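Local coordinates for protein hydroquinone dioxygenase small subunit (Pseudomonas sp., PDB 4ZXA) that probably acts as the small, cupin-type subunit of an iron-dependent dioxygenase that cleaves the hydroquinone ring together with a large subunit, at residues D18-G23 with I40-Q45; K52-L57 with P156-K161; V62-R67 with I148-I153; S72-A77 with G135-F140; V92-L97 with L131-S136. All blocks are in the same frame, centred on the assembly; numbering follows the deposited sequence.

Contact 1: D18-G23 with I40-Q45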
# COMPACT_ATOMS: atom_id res chain seq x y z
N ASP A 18 25.15 -29.11 -8.18
CA ASP A 18 25.90 -29.34 -6.94
C ASP A 18 25.31 -28.58 -5.77
O ASP A 18 25.61 -28.89 -4.60
CB ASP A 18 27.37 -28.91 -7.11
CG ASP A 18 28.20 -29.95 -7.81
OD1 ASP A 18 27.70 -31.10 -7.99
OD2 ASP A 18 29.36 -29.63 -8.17
N ASN A 19 24.50 -27.58 -6.07
CA ASN A 19 24.04 -26.66 -5.06
C ASN A 19 22.72 -26.03 -5.45
O ASN A 19 22.68 -25.11 -6.27
CB ASN A 19 25.11 -25.58 -4.82
CG ASN A 19 24.73 -24.63 -3.72
OD1 ASN A 19 23.95 -24.96 -2.83
ND2 ASN A 19 25.27 -23.42 -3.78
N PHE A 20 21.64 -26.55 -4.89
CA PHE A 20 20.32 -25.98 -5.12
C PHE A 20 19.45 -26.14 -3.90
O PHE A 20 19.66 -27.03 -3.08
CB PHE A 20 19.65 -26.63 -6.33
CG PHE A 20 19.32 -28.08 -6.14
CD1 PHE A 20 20.19 -29.07 -6.59
CD2 PHE A 20 18.14 -28.47 -5.54
CE1 PHE A 20 19.89 -30.41 -6.43
CE2 PHE A 20 17.84 -29.80 -5.37
CZ PHE A 20 18.72 -30.78 -5.82
N ARG A 21 18.46 -25.27 -3.78
CA ARG A 21 17.53 -25.32 -2.66
C ARG A 21 16.11 -25.14 -3.19
O ARG A 21 15.71 -24.03 -3.54
CB ARG A 21 17.86 -24.22 -1.65
CG ARG A 21 16.85 -24.11 -0.51
CD ARG A 21 17.23 -23.04 0.51
NE ARG A 21 17.26 -23.62 1.85
CZ ARG A 21 18.32 -24.22 2.37
NH1 ARG A 21 19.45 -24.30 1.66
NH2 ARG A 21 18.27 -24.74 3.59
N LYS A 22 15.37 -26.24 -3.27
CA LYS A 22 14.01 -26.17 -3.80
C LYS A 22 13.19 -25.20 -2.98
O LYS A 22 13.35 -25.09 -1.77
CB LYS A 22 13.34 -27.54 -3.81
CG LYS A 22 11.92 -27.49 -4.36
CD LYS A 22 11.51 -28.83 -4.97
CE LYS A 22 11.35 -29.87 -3.89
NZ LYS A 22 11.08 -31.21 -4.46
N GLY A 23 12.30 -24.48 -3.65
CA GLY A 23 11.40 -23.58 -2.96
C GLY A 23 10.40 -24.38 -2.17
O GLY A 23 10.60 -25.56 -1.91
N ILE A 40 14.27 -27.68 -11.55
CA ILE A 40 14.98 -28.26 -12.69
C ILE A 40 16.30 -28.93 -12.26
O ILE A 40 16.82 -29.83 -12.93
CB ILE A 40 15.25 -27.23 -13.81
CG1 ILE A 40 16.09 -26.06 -13.31
CG2 ILE A 40 13.95 -26.72 -14.41
CD1 ILE A 40 16.63 -25.21 -14.43
N PHE A 41 16.84 -28.49 -11.14
CA PHE A 41 18.10 -29.02 -10.67
C PHE A 41 17.89 -30.36 -9.99
O PHE A 41 18.58 -31.33 -10.30
CB PHE A 41 18.85 -27.99 -9.84
CG PHE A 41 19.24 -26.78 -10.63
CD1 PHE A 41 20.20 -26.88 -11.61
CD2 PHE A 41 18.58 -25.58 -10.46
CE1 PHE A 41 20.53 -25.78 -12.38
CE2 PHE A 41 18.91 -24.47 -11.22
CZ PHE A 41 19.88 -24.58 -12.19
N GLU A 42 16.91 -30.43 -9.09
CA GLU A 42 16.51 -31.72 -8.55
C GLU A 42 16.19 -32.68 -9.70
O GLU A 42 16.63 -33.83 -9.71
CB GLU A 42 15.31 -31.58 -7.60
CG GLU A 42 15.00 -32.84 -6.82
CD GLU A 42 14.07 -32.60 -5.66
OE1 GLU A 42 13.01 -31.95 -5.86
OE2 GLU A 42 14.40 -33.03 -4.54
N VAL A 43 15.42 -32.21 -10.67
CA VAL A 43 15.05 -33.07 -11.79
C VAL A 43 16.25 -33.65 -12.56
O VAL A 43 16.33 -34.86 -12.77
CB VAL A 43 14.05 -32.38 -12.76
CG1 VAL A 43 13.95 -33.16 -14.07
CG2 VAL A 43 12.66 -32.26 -12.11
N ALA A 44 17.17 -32.79 -12.98
CA ALA A 44 18.36 -33.24 -13.70
C ALA A 44 19.23 -34.15 -12.82
O ALA A 44 19.89 -35.07 -13.31
CB ALA A 44 19.16 -32.05 -14.21
N GLN A 45 19.22 -33.88 -11.52
CA GLN A 45 20.04 -34.63 -10.59
C GLN A 45 19.59 -36.07 -10.54
O GLN A 45 20.38 -36.95 -10.19
CB GLN A 45 19.97 -34.01 -9.20
CG GLN A 45 20.86 -34.70 -8.15
CD GLN A 45 20.54 -34.24 -6.73
OE1 GLN A 45 19.50 -34.60 -6.16
NE2 GLN A 45 21.43 -33.43 -6.14
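The extended backbone at F20 and K22 passes alongside the short helix 40-45, with the CA atoms of F20 and F41 6.7 Å apart. This is an N-terminal arm laid over the short helix of a cupin domain, and side chains rather than backbone bonds join the two. F20 supplies the apolar part. Its CG stands between the backbone N and the carbonyl carbon (chi1 66°), which turns one ring face onto the peptide linking F41 to E42. CD1 lies 3.7 Å from F41 CB, and CZ comes 3.6 Å from E42 CA. A flat ring suits this place because the N-H of the peptide beneath it is occupied: E42 N is bonded to N39 OD1, which also takes F41 N. The Q45 amide meets the ring at its edge, NE2 being 3.4 Å from F20 CE1, with the two planes 57° apart. With F20 cut back to an alanine, the face-on cover of the F41-E42 peptide would probably be lost and the Q45 amide left freer to turn. The backbone O of K22 is hydrogen-bonded to R290 of the large subunit, so the arm also reaches the partner chain. The negative charge of E42 near the helix N terminus would probably be favourable there. The K22 chain bends at chi3 (69°) to bring NZ into a salt bridge with E42 OE1, at a doubtfully short 2.5 Å.

Contact 2: K52-L57 with P156-K161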
# COMPACT_ATOMS: atom_id res chain seq x y z
N LYS A 52 14.68 -36.33 -21.85
CA LYS A 52 13.92 -35.09 -21.97
C LYS A 52 12.72 -35.06 -20.99
O LYS A 52 11.63 -35.48 -21.33
CB LYS A 52 13.49 -34.90 -23.43
CG LYS A 52 14.68 -34.92 -24.42
CD LYS A 52 14.22 -34.94 -25.90
CE LYS A 52 14.26 -33.55 -26.54
NZ LYS A 52 15.69 -33.09 -26.83
N VAL A 53 12.94 -34.56 -19.78
CA VAL A 53 11.90 -34.67 -18.76
C VAL A 53 11.02 -33.45 -18.82
O VAL A 53 11.48 -32.32 -18.64
CB VAL A 53 12.47 -34.80 -17.30
CG1 VAL A 53 11.33 -34.84 -16.28
CG2 VAL A 53 13.37 -36.05 -17.15
N VAL A 54 9.74 -33.68 -19.10
CA VAL A 54 8.77 -32.60 -19.13
C VAL A 54 8.57 -32.05 -17.71
O VAL A 54 8.21 -32.80 -16.80
CB VAL A 54 7.42 -33.08 -19.68
CG1 VAL A 54 6.42 -31.92 -19.72
CG2 VAL A 54 7.61 -33.72 -21.06
N VAL A 55 8.80 -30.75 -17.56
CA VAL A 55 8.58 -30.05 -16.29
C VAL A 55 7.50 -28.98 -16.45
O VAL A 55 6.98 -28.47 -15.46
CB VAL A 55 9.89 -29.43 -15.73
CG1 VAL A 55 10.86 -30.55 -15.33
CG2 VAL A 55 10.55 -28.53 -16.75
N GLY A 56 7.14 -28.68 -17.69
CA GLY A 56 6.02 -27.81 -17.96
C GLY A 56 5.26 -28.30 -19.17
O GLY A 56 5.87 -28.66 -20.18
N LEU A 57 3.93 -28.32 -19.08
CA LEU A 57 3.09 -28.76 -20.19
C LEU A 57 1.86 -27.87 -20.38
O LEU A 57 1.01 -27.76 -19.49
CB LEU A 57 2.67 -30.21 -19.99
CG LEU A 57 1.70 -30.77 -21.03
CD1 LEU A 57 2.28 -30.67 -22.43
CD2 LEU A 57 1.35 -32.21 -20.69
N PRO A 156 7.84 -37.92 -29.18
CA PRO A 156 8.16 -39.33 -28.89
C PRO A 156 9.20 -39.50 -27.78
O PRO A 156 9.15 -40.51 -27.08
CB PRO A 156 8.77 -39.83 -30.21
CG PRO A 156 8.26 -38.90 -31.25
CD PRO A 156 8.12 -37.56 -30.58
N LEU A 157 10.11 -38.53 -27.65
CA LEU A 157 11.18 -38.55 -26.66
C LEU A 157 10.83 -37.91 -25.31
O LEU A 157 11.60 -38.01 -24.35
CB LEU A 157 12.43 -37.85 -27.21
CG LEU A 157 13.34 -38.58 -28.20
CD1 LEU A 157 12.67 -39.80 -28.85
CD2 LEU A 157 13.90 -37.62 -29.25
N SER A 158 9.68 -37.25 -25.22
CA SER A 158 9.36 -36.51 -24.01
C SER A 158 8.93 -37.46 -22.91
O SER A 158 8.07 -38.31 -23.11
CB SER A 158 8.28 -35.47 -24.27
OG SER A 158 8.66 -34.61 -25.33
N VAL A 159 9.53 -37.32 -21.74
CA VAL A 159 9.16 -38.20 -20.65
C VAL A 159 8.34 -37.44 -19.62
O VAL A 159 8.76 -36.38 -19.14
CB VAL A 159 10.40 -38.85 -19.99
CG1 VAL A 159 9.98 -39.95 -19.01
CG2 VAL A 159 11.32 -39.40 -21.07
N GLU A 160 7.18 -37.97 -19.29
CA GLU A 160 6.39 -37.41 -18.21
C GLU A 160 6.50 -38.30 -16.97
O GLU A 160 6.34 -39.52 -17.05
CB GLU A 160 4.92 -37.28 -18.62
CG GLU A 160 4.66 -36.19 -19.65
CD GLU A 160 3.20 -36.16 -20.08
OE1 GLU A 160 2.81 -36.96 -20.94
OE2 GLU A 160 2.43 -35.34 -19.52
N LYS A 161 6.79 -37.68 -15.84
CA LYS A 161 6.83 -38.40 -14.58
C LYS A 161 6.49 -37.46 -13.45
O LYS A 161 7.26 -37.31 -12.48
CB LYS A 161 8.19 -39.07 -14.36
CG LYS A 161 9.43 -38.23 -14.69
CD LYS A 161 10.58 -38.59 -13.75
CE LYS A 161 11.94 -38.66 -14.45
NZ LYS A 161 13.07 -38.71 -13.44
O HOH W 1 14.26 -38.77 -23.69
O HOH W 2 6.70 -34.98 -15.84
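The flat groups that meet between K52-L57 and P156-K161 are backbone peptides and the carboxylate of E160. K52 O receives V159 N at 2.8 Å, the donor tilted 21° from the carbonyl plane, and V159 O receives V54 N at 2.9 Å with a similar tilt. V159 is thus gripped through both its N-H and its C=O. At the E160 carboxylate, the methyl CD2 of L57 touches OE2 at 3.5 Å. The polar needs of that carboxylate are met by K154 through OE1 and W162 through OE2, so it can lie against a leucine. The branched valines suit the packing: V54 CG2 sits 3.7 Å from S158 CB, and V53 CG2 meets the aliphatic K161 CE at 4.0 Å, the two side chains crossing at about a right angle. K161 lays CE there by setting CG between the backbone N and the carbonyl carbon (chi1 44°) and bending at chi2 and chi3, while its NZ bonds S47. K52 lays CD 3.7 Å from L157 CB, while its charged end makes a cation-pi contact with F75. Two waters extend the pairing, one joining K52 N to L157 O and the other V54 O to K161 N, the residue at the N-cap of the last helix. Just beyond, V55 and G56 both face V63 in a classic beta bulge. The whole is a short, weakly bonded parallel pairing, centred on V53 and V159, at the margin of the mixed cupin sheet.

Contact 3: V62-R67 with I148-I153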
# COMPACT_ATOMS: atom_id res chain seq x y z
N VAL A 62 5.81 -27.88 -24.50
CA VAL A 62 6.53 -28.41 -23.35
C VAL A 62 7.75 -27.59 -22.98
O VAL A 62 8.38 -26.96 -23.83
CB VAL A 62 6.92 -29.91 -23.51
CG1 VAL A 62 5.69 -30.82 -23.52
CG2 VAL A 62 7.77 -30.13 -24.77
N VAL A 63 8.05 -27.60 -21.69
CA VAL A 63 9.38 -27.24 -21.23
C VAL A 63 10.03 -28.50 -20.69
O VAL A 63 9.52 -29.12 -19.76
CB VAL A 63 9.35 -26.14 -20.17
CG1 VAL A 63 10.74 -25.95 -19.59
CG2 VAL A 63 8.85 -24.85 -20.79
N GLU A 64 11.13 -28.90 -21.32
CA GLU A 64 11.87 -30.09 -20.92
C GLU A 64 13.16 -29.72 -20.18
O GLU A 64 13.80 -28.70 -20.49
CB GLU A 64 12.22 -30.95 -22.15
CG GLU A 64 11.02 -31.51 -22.89
CD GLU A 64 11.40 -32.05 -24.25
OE1 GLU A 64 12.49 -31.67 -24.75
OE2 GLU A 64 10.62 -32.86 -24.82
N THR A 65 13.50 -30.54 -19.19
CA THR A 65 14.77 -30.43 -18.48
C THR A 65 15.68 -31.58 -18.90
O THR A 65 15.29 -32.74 -18.83
CB THR A 65 14.57 -30.47 -16.94
OG1 THR A 65 13.81 -29.32 -16.53
CG2 THR A 65 15.92 -30.43 -16.23
N LEU A 66 16.87 -31.25 -19.38
CA LEU A 66 17.85 -32.29 -19.74
C LEU A 66 19.08 -32.26 -18.83
O LEU A 66 19.64 -31.19 -18.54
CB LEU A 66 18.30 -32.17 -21.20
CG LEU A 66 17.31 -32.52 -22.31
CD1 LEU A 66 16.18 -31.51 -22.35
CD2 LEU A 66 18.03 -32.57 -23.65
N ARG A 67 19.48 -33.45 -18.40
CA ARG A 67 20.76 -33.61 -17.73
C ARG A 67 21.84 -33.76 -18.79
O ARG A 67 21.93 -34.80 -19.45
CB ARG A 67 20.74 -34.82 -16.79
CG ARG A 67 22.01 -34.99 -15.98
CD ARG A 67 22.11 -36.37 -15.31
NE ARG A 67 23.46 -36.56 -14.79
CZ ARG A 67 23.87 -36.09 -13.62
NH1 ARG A 67 23.02 -35.44 -12.84
NH2 ARG A 67 25.13 -36.28 -13.23
N ILE A 148 20.24 -28.49 -19.12
CA ILE A 148 19.70 -27.82 -20.30
C ILE A 148 18.17 -27.70 -20.22
O ILE A 148 17.48 -28.71 -19.99
CB ILE A 148 19.99 -28.58 -21.61
CG1 ILE A 148 21.49 -28.84 -21.79
CG2 ILE A 148 19.43 -27.82 -22.80
CD1 ILE A 148 21.83 -29.68 -23.03
N LEU A 149 17.65 -26.48 -20.40
CA LEU A 149 16.22 -26.27 -20.54
C LEU A 149 15.88 -26.19 -22.01
O LEU A 149 16.45 -25.37 -22.74
CB LEU A 149 15.78 -24.98 -19.87
CG LEU A 149 15.34 -25.01 -18.41
CD1 LEU A 149 15.11 -23.59 -17.91
CD2 LEU A 149 14.09 -25.81 -18.25
N GLN A 150 14.96 -27.04 -22.44
CA GLN A 150 14.55 -27.03 -23.84
C GLN A 150 13.09 -26.62 -23.99
O GLN A 150 12.20 -27.22 -23.37
CB GLN A 150 14.81 -28.40 -24.48
CG GLN A 150 14.35 -28.49 -25.92
CD GLN A 150 15.28 -29.35 -26.79
OE1 GLN A 150 16.44 -29.59 -26.44
NE2 GLN A 150 14.76 -29.80 -27.94
N GLN A 151 12.86 -25.60 -24.81
CA GLN A 151 11.52 -25.18 -25.21
C GLN A 151 11.11 -25.85 -26.52
O GLN A 151 11.73 -25.64 -27.56
CB GLN A 151 11.48 -23.67 -25.37
CG GLN A 151 10.17 -23.13 -25.91
CD GLN A 151 10.32 -21.68 -26.32
OE1 GLN A 151 11.44 -21.21 -26.52
NE2 GLN A 151 9.20 -20.96 -26.44
N THR A 152 10.06 -26.66 -26.48
CA THR A 152 9.68 -27.42 -27.66
C THR A 152 8.23 -27.91 -27.58
O THR A 152 7.42 -27.33 -26.85
CB THR A 152 10.67 -28.61 -27.90
OG1 THR A 152 10.40 -29.22 -29.17
CG2 THR A 152 10.56 -29.66 -26.79
N ILE A 153 7.92 -28.98 -28.31
CA ILE A 153 6.57 -29.54 -28.32
C ILE A 153 6.59 -31.01 -27.94
O ILE A 153 7.48 -31.73 -28.35
CB ILE A 153 5.93 -29.37 -29.72
CG1 ILE A 153 5.89 -27.88 -30.08
CG2 ILE A 153 4.55 -30.03 -29.79
CD1 ILE A 153 5.30 -27.58 -31.46
O HOH W 3 9.92 -33.00 -27.32
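V62, E64 and L66 each form a hydrogen-bonded antiparallel pair, with T152, Q150 and I148 respectively, and six straight backbone bonds result. L66 N reaches I148 O at 2.7 Å, in the carbonyl plane, whereas V62 N comes to T152 O from 36° above that plane. On one face of the sheet, V62 and T152 lie side by side with their CG2 methyls 3.5 Å apart. The same T152 methyl, set between the backbone N and the carbonyl carbon, is 3.5 Å from E64 OE1, leaving OG1 to bond E81. Beta-branched residues suit such extended backbone. On the other face, V63 CG1 packs against L149 CD2 at 3.6 Å. Further out, E64 OE2 takes a water at 2.6 Å that also donates to I153 O, and S158 OG bonds the same oxygen. A leucine at E64 would probably leave that water with one hold fewer and deprive S158 of a partner. Q150 NE2 is held by Y138 OH, and the Q151 amide bonds S236 and S241 of the large subunit. With strand axes 4.7 Å apart and 152° between their directions, this is the twisted antiparallel pairing found in the jelly-roll barrel of cupins.

Contact 4: S72-A77 with G135-F140; sequences SPWFTA and GSAYRF
Backbone hydrogen bonds join F75 and Y138 in both directions: F75 N to Y138 O and Y138 N to F75 O, each 2.9 Å. Farther along, S72 N donates to F140 O, and G135 N reaches A77 O at 3.2 Å. Positive phi at G135 is a shape that glycine adopts easily. Among side-chain bonds, S72 OG does double duty, accepting F140 N at 2.8 Å and donating to P73 O, which suits a small hydroxyl where the strand breaks. T76 OG1 donates to S136 O, though its modelled length is doubtfully short. Rings and aliphatic carbons supply the rest. R139 CB stands over the six-membered ring of W74 as a CH-pi contact, 3.8 Å from its centroid, and the guanidinium lies only 17° from parallel to the indole, with NH1 3.5 Å from W74 NE1. R139 NH2 is committed to E93, which holds the group flat. F75 CB sits over the Y138 ring, 3.6 Å from its centroid; Y138 reaches this place with CG between the backbone N and the carbonyl carbon (chi1 59°), and its hydroxyl bonds E81 and Q150. Strand 136-142 thereby lies between strands 71-76 and 89-97, while F140 packs on I148 and Q150 of the facing sheet.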
# COMPACT_ATOMS: atom_id res chain seq x y z
N SER A 72 24.96 -36.35 -26.37
CA SER A 72 23.58 -36.74 -26.69
C SER A 72 23.49 -37.42 -28.06
O SER A 72 24.43 -37.35 -28.86
CB SER A 72 22.66 -35.52 -26.70
OG SER A 72 22.81 -34.78 -27.91
N PRO A 73 22.36 -38.08 -28.33
CA PRO A 73 21.99 -38.51 -29.68
C PRO A 73 21.78 -37.29 -30.57
O PRO A 73 21.49 -36.21 -30.04
CB PRO A 73 20.65 -39.22 -29.48
CG PRO A 73 20.64 -39.64 -28.06
CD PRO A 73 21.44 -38.60 -27.31
N TRP A 74 21.93 -37.45 -31.88
CA TRP A 74 21.49 -36.41 -32.81
C TRP A 74 19.96 -36.22 -32.73
O TRP A 74 19.18 -37.18 -32.83
CB TRP A 74 21.88 -36.72 -34.25
CG TRP A 74 23.32 -36.55 -34.60
CD1 TRP A 74 24.25 -37.55 -34.77
CD2 TRP A 74 24.01 -35.31 -34.87
NE1 TRP A 74 25.46 -37.01 -35.12
CE2 TRP A 74 25.35 -35.64 -35.19
CE3 TRP A 74 23.63 -33.97 -34.86
CZ2 TRP A 74 26.30 -34.67 -35.50
CZ3 TRP A 74 24.58 -33.00 -35.17
CH2 TRP A 74 25.90 -33.36 -35.49
N PHE A 75 19.54 -34.97 -32.54
CA PHE A 75 18.13 -34.60 -32.42
C PHE A 75 17.69 -33.78 -33.63
O PHE A 75 18.51 -33.09 -34.26
CB PHE A 75 17.90 -33.76 -31.17
CG PHE A 75 18.14 -34.48 -29.89
CD1 PHE A 75 17.40 -35.59 -29.55
CD2 PHE A 75 19.09 -34.01 -28.99
CE1 PHE A 75 17.60 -36.25 -28.34
CE2 PHE A 75 19.30 -34.65 -27.78
CZ PHE A 75 18.56 -35.77 -27.45
N THR A 76 16.41 -33.83 -33.95
CA THR A 76 15.89 -32.96 -34.99
C THR A 76 14.39 -32.72 -34.83
O THR A 76 13.68 -33.50 -34.17
CB THR A 76 16.17 -33.55 -36.38
OG1 THR A 76 16.13 -32.52 -37.37
CG2 THR A 76 15.14 -34.65 -36.70
N ALA A 77 13.90 -31.65 -35.44
CA ALA A 77 12.47 -31.38 -35.44
C ALA A 77 12.08 -30.61 -36.69
O ALA A 77 12.94 -30.08 -37.39
CB ALA A 77 12.06 -30.59 -34.19
N GLY A 135 14.80 -28.12 -39.18
CA GLY A 135 15.39 -28.76 -40.34
C GLY A 135 16.89 -28.92 -40.21
O GLY A 135 17.63 -29.03 -41.20
N SER A 136 17.35 -28.92 -38.96
CA SER A 136 18.75 -29.16 -38.70
C SER A 136 18.80 -30.33 -37.76
O SER A 136 17.80 -30.68 -37.14
CB SER A 136 19.40 -27.94 -38.07
OG SER A 136 19.05 -27.87 -36.70
N ALA A 137 19.96 -30.98 -37.68
CA ALA A 137 20.18 -31.96 -36.63
C ALA A 137 21.14 -31.30 -35.65
O ALA A 137 22.00 -30.51 -36.05
CB ALA A 137 20.77 -33.24 -37.19
N TYR A 138 20.97 -31.59 -34.37
CA TYR A 138 21.82 -30.96 -33.37
C TYR A 138 22.21 -31.96 -32.30
O TYR A 138 21.43 -32.85 -31.97
CB TYR A 138 21.14 -29.71 -32.79
CG TYR A 138 19.81 -29.99 -32.13
CD1 TYR A 138 18.64 -29.95 -32.86
CD2 TYR A 138 19.73 -30.28 -30.77
CE1 TYR A 138 17.41 -30.20 -32.26
CE2 TYR A 138 18.51 -30.53 -30.16
CZ TYR A 138 17.34 -30.49 -30.90
OH TYR A 138 16.11 -30.75 -30.31
N ARG A 139 23.41 -31.81 -31.76
CA ARG A 139 23.96 -32.75 -30.79
C ARG A 139 24.62 -32.01 -29.63
O ARG A 139 25.29 -30.99 -29.84
CB ARG A 139 24.96 -33.69 -31.48
CG ARG A 139 25.42 -34.88 -30.64
CD ARG A 139 26.09 -35.96 -31.49
NE ARG A 139 27.34 -35.50 -32.09
CZ ARG A 139 28.23 -36.30 -32.67
NH1 ARG A 139 28.01 -37.61 -32.75
NH2 ARG A 139 29.35 -35.80 -33.19
N PHE A 140 24.41 -32.51 -28.42
CA PHE A 140 24.93 -31.90 -27.20
C PHE A 140 26.20 -32.59 -26.69
O PHE A 140 26.25 -33.82 -26.57
CB PHE A 140 23.87 -31.97 -26.10
CG PHE A 140 22.62 -31.15 -26.38
CD1 PHE A 140 22.71 -29.82 -26.76
CD2 PHE A 140 21.36 -31.71 -26.23
CE1 PHE A 140 21.57 -29.07 -26.99
CE2 PHE A 140 20.22 -30.97 -26.47
CZ PHE A 140 20.32 -29.65 -26.85

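Contact 5: V92-L97 with L131-S136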
# COMPACT_ATOMS: atom_id res chain seq x y z
N VAL A 92 27.16 -27.47 -28.66
CA VAL A 92 26.06 -27.92 -29.50
C VAL A 92 26.52 -27.97 -30.96
O VAL A 92 26.89 -26.94 -31.53
CB VAL A 92 24.80 -26.98 -29.35
CG1 VAL A 92 23.60 -27.54 -30.11
CG2 VAL A 92 24.44 -26.78 -27.87
N GLU A 93 26.50 -29.17 -31.55
CA GLU A 93 26.91 -29.37 -32.94
C GLU A 93 25.70 -29.29 -33.87
O GLU A 93 24.66 -29.87 -33.58
CB GLU A 93 27.53 -30.75 -33.14
CG GLU A 93 28.91 -30.94 -32.57
CD GLU A 93 29.27 -32.42 -32.43
OE1 GLU A 93 29.21 -33.16 -33.44
OE2 GLU A 93 29.60 -32.84 -31.30
N PHE A 94 25.87 -28.63 -35.02
CA PHE A 94 24.76 -28.44 -35.95
C PHE A 94 25.03 -28.99 -37.35
O PHE A 94 26.01 -28.62 -37.99
CB PHE A 94 24.42 -26.94 -36.08
CG PHE A 94 23.85 -26.33 -34.83
CD1 PHE A 94 22.49 -26.35 -34.59
CD2 PHE A 94 24.69 -25.73 -33.90
CE1 PHE A 94 21.96 -25.78 -33.43
CE2 PHE A 94 24.17 -25.17 -32.74
CZ PHE A 94 22.81 -25.19 -32.50
N LEU A 95 24.13 -29.85 -37.82
CA LEU A 95 24.13 -30.31 -39.21
C LEU A 95 22.91 -29.78 -39.96
O LEU A 95 21.78 -29.91 -39.48
CB LEU A 95 24.05 -31.82 -39.25
CG LEU A 95 25.35 -32.58 -39.04
CD1 LEU A 95 25.03 -34.06 -38.97
CD2 LEU A 95 26.28 -32.25 -40.18
N LYS A 96 23.13 -29.21 -41.15
CA LYS A 96 22.02 -28.87 -42.03
C LYS A 96 21.60 -30.07 -42.87
O LYS A 96 22.24 -30.38 -43.88
CB LYS A 96 22.36 -27.71 -42.97
CG LYS A 96 21.16 -27.25 -43.80
CD LYS A 96 21.54 -26.17 -44.80
CE LYS A 96 20.63 -24.95 -44.67
NZ LYS A 96 21.02 -23.88 -45.62
N LEU A 97 20.54 -30.75 -42.44
CA LEU A 97 20.07 -31.96 -43.11
C LEU A 97 19.77 -31.75 -44.60
O LEU A 97 19.20 -30.73 -44.99
CB LEU A 97 18.84 -32.51 -42.41
CG LEU A 97 19.06 -33.04 -40.99
CD1 LEU A 97 17.74 -33.44 -40.39
CD2 LEU A 97 19.98 -34.24 -41.05
N LEU A 131 19.33 -20.82 -30.61
CA LEU A 131 18.28 -21.33 -31.48
C LEU A 131 18.65 -22.74 -31.98
O LEU A 131 19.80 -23.02 -32.33
CB LEU A 131 18.07 -20.38 -32.67
CG LEU A 131 17.31 -20.81 -33.93
CD1 LEU A 131 15.86 -21.18 -33.65
CD2 LEU A 131 17.36 -19.69 -34.96
N LEU A 132 17.67 -23.64 -31.98
CA LEU A 132 17.80 -24.93 -32.61
C LEU A 132 16.94 -24.91 -33.87
O LEU A 132 15.77 -25.30 -33.84
CB LEU A 132 17.34 -26.04 -31.66
CG LEU A 132 18.09 -26.03 -30.33
CD1 LEU A 132 17.42 -26.95 -29.32
CD2 LEU A 132 19.57 -26.40 -30.51
N PRO A 133 17.52 -24.45 -35.00
CA PRO A 133 16.78 -24.17 -36.24
C PRO A 133 16.04 -25.39 -36.75
O PRO A 133 16.58 -26.51 -36.71
CB PRO A 133 17.88 -23.79 -37.24
CG PRO A 133 19.11 -23.51 -36.40
CD PRO A 133 18.98 -24.37 -35.18
N ALA A 134 14.81 -25.18 -37.24
CA ALA A 134 14.05 -26.27 -37.82
C ALA A 134 14.77 -26.80 -39.04
O ALA A 134 15.30 -26.02 -39.85
CB ALA A 134 12.64 -25.80 -38.20
N GLY A 135 14.80 -28.12 -39.18
CA GLY A 135 15.39 -28.76 -40.34
C GLY A 135 16.89 -28.92 -40.21
O GLY A 135 17.63 -29.03 -41.20
N SER A 136 17.35 -28.92 -38.96
CA SER A 136 18.75 -29.16 -38.70
C SER A 136 18.80 -30.33 -37.76
O SER A 136 17.80 -30.68 -37.14
CB SER A 136 19.40 -27.94 -38.07
OG SER A 136 19.05 -27.87 -36.70
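F94 turns its ring across L132 and P133, meeting both side chains at about a right angle. Its CG lies anti to the carbonyl carbon (chi1 -67°), which swings the ring down to the end of strand 128-132: CE1 is 3.7 Å from P133 CD and 3.8 Å from the L132 methyl CD2. The backbone also comes close, with L131 O 3.7 Å from the same CE1. A large flat ring suits covering a proline and a leucine branch at once. At the ring's edge, near its plane, stands S136 OG, 4.3 Å from F94 CD1. That hydroxyl is turned back to donate to P133 O at 2.8 Å, in the carbonyl plane and on a lone pair, so it braces the turn that carries it. S136 CB rests 3.4 Å from L95 O, and L97 packs CB against G135 O. No hydrogen bond crosses between the segments; packing alone joins them. F94 also touches M119 and V122, and L214 of the large subunit packs on it. P133 to S136 form a type II beta turn, with glycine at its third position, carrying the chain from one sheet of the cupin jelly roll to the other.

Overall arrangement
From the N terminus, contact 1 closes a short loop first, laying the arm on helix 40-45 before any other contact opens; A44 O then reaches R67 of contact 3, and V43 packs on V53 of contact 2. Contact 2 closes the longest loop, between strands 52-58 and 158-159. Nested within it is contact 3, which shares its mixed sheet and is linked to it through S158 and E64. Contacts 4 and 5 nest further inside and end on one stretch, sharing G135 and S136. Y138 with Q150 and F140 with I148 tie contact 4 to contact 3, joining the two sheets. Contacts 1 and 5 lie on opposite sides of the chain's centre, their centres about 29 Å apart.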